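Local coordinates for protein glycosyl hyrolase, family 3 (Deinococcus radiodurans, PDB 3TEV) that probably hydrolyses O-glycosidic bonds with a TIM-barrel domain of the glycoside hydrolase family 3 type, at residues 15-23 / 302-310. Sequence-based numbering, arbitrary orientation.
Sequences PVRPGQLLM and TLAAVAEYV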
loop_
_atom_site.group_PDB
_atom_site.type_symbol
_atom_site.label_atom_id
_atom_site.label_comp_id
_atom_site.label_asym_id
_atom_site.label_seq_id
_atom_site.Cartn_x
_atom_site.Cartn_y
_atom_site.Cartn_z
ATOM N N PRO A 15 6.416 15.559 18.375
ATOM C CA PRO A 15 7.319 14.451 18.046
ATOM C C PRO A 15 6.567 13.281 17.415
ATOM O O PRO A 15 5.374 13.107 17.653
ATOM C CB PRO A 15 7.947 14.062 19.391
ATOM C CG PRO A 15 7.169 14.785 20.437
ATOM C CD PRO A 15 6.410 15.898 19.813
ATOM N N VAL A 16 7.251 12.522 16.568
ATOM C CA VAL A 16 6.622 11.407 15.871
ATOM C C VAL A 16 6.290 10.310 16.870
ATOM O O VAL A 16 7.115 9.958 17.695
ATOM C CB VAL A 16 7.530 10.844 14.772
ATOM C CG1 VAL A 16 6.861 9.645 14.075
ATOM C CG2 VAL A 16 7.869 11.937 13.755
ATOM N N ARG A 17 5.081 9.782 16.806
ATOM C CA ARG A 17 4.719 8.647 17.639
ATOM C C ARG A 17 4.729 7.365 16.818
ATOM O O ARG A 17 4.471 7.397 15.624
ATOM C CB ARG A 17 3.353 8.869 18.244
ATOM C CG ARG A 17 3.288 10.147 19.062
ATOM C CD ARG A 17 1.892 10.364 19.559
ATOM N NE ARG A 17 1.566 9.345 20.550
ATOM C CZ ARG A 17 0.351 9.150 21.051
ATOM N NH1 ARG A 17 -0.672 9.918 20.634
ATOM N NH2 ARG A 17 0.175 8.185 21.967
ATOM N N PRO A 18 5.012 6.223 17.469
ATOM C CA PRO A 18 5.063 4.960 16.719
ATOM C C PRO A 18 3.759 4.671 15.988
ATOM O O PRO A 18 3.800 4.173 14.890
ATOM C CB PRO A 18 5.329 3.894 17.794
ATOM C CG PRO A 18 5.187 4.593 19.123
ATOM C CD PRO A 18 5.365 6.061 18.893
ATOM N N GLY A 19 2.612 5.001 16.580
ATOM C CA GLY A 19 1.325 4.745 15.912
ATOM C C GLY A 19 1.113 5.518 14.620
ATOM O O GLY A 19 0.290 5.135 13.794
ATOM N N GLN A 20 1.847 6.612 14.435
ATOM C CA GLN A 20 1.716 7.435 13.233
ATOM C C GLN A 20 2.390 6.802 12.009
ATOM O O GLN A 20 2.275 7.312 10.883
ATOM C CB GLN A 20 2.261 8.831 13.514
ATOM C CG GLN A 20 1.426 9.576 14.587
ATOM C CD GLN A 20 2.039 10.881 15.073
ATOM O OE1 GLN A 20 3.277 11.064 15.066
ATOM N NE2 GLN A 20 1.165 11.801 15.539
ATOM N N LEU A 21 3.069 5.672 12.226
ATOM C CA LEU A 21 3.757 4.964 11.135
ATOM C C LEU A 21 3.090 3.628 10.808
ATOM O O LEU A 21 3.628 2.839 10.039
ATOM C CB LEU A 21 5.242 4.760 11.482
ATOM C CG LEU A 21 6.021 6.027 11.875
ATOM C CD1 LEU A 21 7.407 5.671 12.483
ATOM C CD2 LEU A 21 6.145 7.005 10.697
ATOM N N LEU A 22 1.922 3.374 11.400
ATOM C CA LEU A 22 1.223 2.109 11.176
ATOM C C LEU A 22 -0.136 2.292 10.531
ATOM O O LEU A 22 -0.833 3.288 10.776
ATOM C CB LEU A 22 1.022 1.334 12.480
ATOM C CG LEU A 22 2.167 1.025 13.434
ATOM C CD1 LEU A 22 1.629 0.085 14.538
ATOM C CD2 LEU A 22 3.349 0.378 12.710
HETATM N N MSE A 23 -0.525 1.304 9.743
HETATM C CA MSE A 23 -1.861 1.225 9.193
HETATM C C MSE A 23 -2.429 -0.084 9.739
HETATM O O MSE A 23 -1.849 -1.172 9.537
HETATM C CB MSE A 23 -1.829 1.198 7.659
HETATM C CG MSE A 23 -3.202 1.017 7.001
HETATM SE SE MSE A 23 -3.125 1.175 5.046
HETATM C CE MSE A 23 -3.666 3.021 4.808
ATOM N N THR A 302 3.634 -4.799 17.516
ATOM C CA THR A 302 4.268 -3.997 16.486
ATOM C C THR A 302 4.543 -2.573 16.986
ATOM O O THR A 302 5.664 -2.074 16.850
ATOM C CB THR A 302 3.437 -3.987 15.186
ATOM O OG1 THR A 302 3.205 -5.340 14.766
ATOM C CG2 THR A 302 4.163 -3.260 14.086
ATOM N N LEU A 303 3.534 -1.926 17.563
ATOM C CA LEU A 303 3.718 -0.640 18.236
ATOM C C LEU A 303 4.913 -0.648 19.189
ATOM O O LEU A 303 5.732 0.266 19.152
ATOM C CB LEU A 303 2.483 -0.278 19.052
ATOM C CG LEU A 303 1.306 0.226 18.253
ATOM C CD1 LEU A 303 0.025 0.042 19.093
ATOM C CD2 LEU A 303 1.541 1.690 17.852
ATOM N N ALA A 304 4.998 -1.679 20.033
ATOM C CA ALA A 304 6.053 -1.766 21.030
ATOM C C ALA A 304 7.440 -1.774 20.381
ATOM O O ALA A 304 8.350 -1.088 20.861
ATOM C CB ALA A 304 5.857 -3.008 21.977
ATOM N N ALA A 305 7.596 -2.513 19.283
ATOM C CA ALA A 305 8.881 -2.544 18.593
ATOM C C ALA A 305 9.171 -1.192 17.938
ATOM O O ALA A 305 10.287 -0.682 18.015
ATOM C CB ALA A 305 8.914 -3.657 17.552
ATOM N N VAL A 306 8.170 -0.594 17.303
ATOM C CA VAL A 306 8.402 0.672 16.643
ATOM C C VAL A 306 8.664 1.762 17.692
ATOM O O VAL A 306 9.420 2.713 17.426
ATOM C CB VAL A 306 7.241 1.021 15.679
ATOM C CG1 VAL A 306 7.423 2.407 15.045
ATOM C CG2 VAL A 306 7.131 -0.060 14.585
ATOM N N ALA A 307 8.076 1.611 18.887
ATOM C CA ALA A 307 8.315 2.572 19.983
ATOM C C ALA A 307 9.790 2.648 20.408
ATOM O O ALA A 307 10.240 3.682 20.876
ATOM C CB ALA A 307 7.418 2.272 21.206
ATOM N N GLU A 308 10.538 1.559 20.226
ATOM C CA GLU A 308 11.975 1.531 20.556
ATOM C C GLU A 308 12.839 2.115 19.439
ATOM O O GLU A 308 13.914 2.656 19.695
ATOM C CB GLU A 308 12.431 0.103 20.848
ATOM C CG GLU A 308 11.641 -0.571 21.945
ATOM C CD GLU A 308 11.769 0.164 23.276
ATOM O OE1 GLU A 308 12.873 0.699 23.580
ATOM O OE2 GLU A 308 10.760 0.220 24.020
ATOM N N TYR A 309 12.355 2.005 18.206
ATOM C CA TYR A 309 13.054 2.506 17.025
ATOM C C TYR A 309 12.943 4.031 16.884
ATOM O O TYR A 309 13.917 4.726 16.644
ATOM C CB TYR A 309 12.498 1.778 15.791
ATOM C CG TYR A 309 12.663 2.482 14.461
ATOM C CD1 TYR A 309 13.912 2.586 13.836
ATOM C CD2 TYR A 309 11.558 3.011 13.798
ATOM C CE1 TYR A 309 14.046 3.231 12.602
ATOM C CE2 TYR A 309 11.686 3.620 12.583
ATOM C CZ TYR A 309 12.924 3.738 11.991
ATOM O OH TYR A 309 13.017 4.380 10.773
ATOM N N VAL A 310 11.740 4.534 17.055
ATOM C CA VAL A 310 11.401 5.932 16.832
ATOM C C VAL A 310 12.278 6.985 17.563
ATOM O O VAL A 310 12.725 7.941 16.910
ATOM C CB VAL A 310 9.880 6.122 17.090
ATOM C CG1 VAL A 310 9.568 7.474 17.618
ATOM C CG2 VAL A 310 9.097 5.818 15.817
#
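Pro18 and Ala307 bring the two backbones nearest, their CA atoms 5.2 Å apart, where the 3-10 turn 18-21 lies against the last turns of helix 296-309. The pyrrolidine ring of Pro18 sits directly on the helix: its CB is 3.8 Å from Val306 CG1, and its CG reaches the methyl of Ala307. Next in the turn, Gly19 presents its bare CA to Leu303 CD2 at 3.6 Å. Strand 22-24 starts at the end of this turn and takes its place in the parallel sheet between strands 46-49 and 290-291; since 290-291 leads into helix 296-309, the contact packs the entry to the first strand against the helix that follows the last, as expected where a TIM-type barrel closes. Leu22 spreads its two methyls over the helix, CD1 lying 3.7 Å from Leu303 CD2 and CD2 4.0 Å from Thr302 CG2. With OG1 beside the backbone N of Thr302 (chi1 -55°), this methyl is anti to that N and faces Leu22, while OG1 is hydrogen-bonded to Val298 O one turn back in the helix. At the other end, Leu21 CD1 meets Val310 CG2 at 3.7 Å, and Val310 CG1 lies against the carbonyl oxygen of Val16.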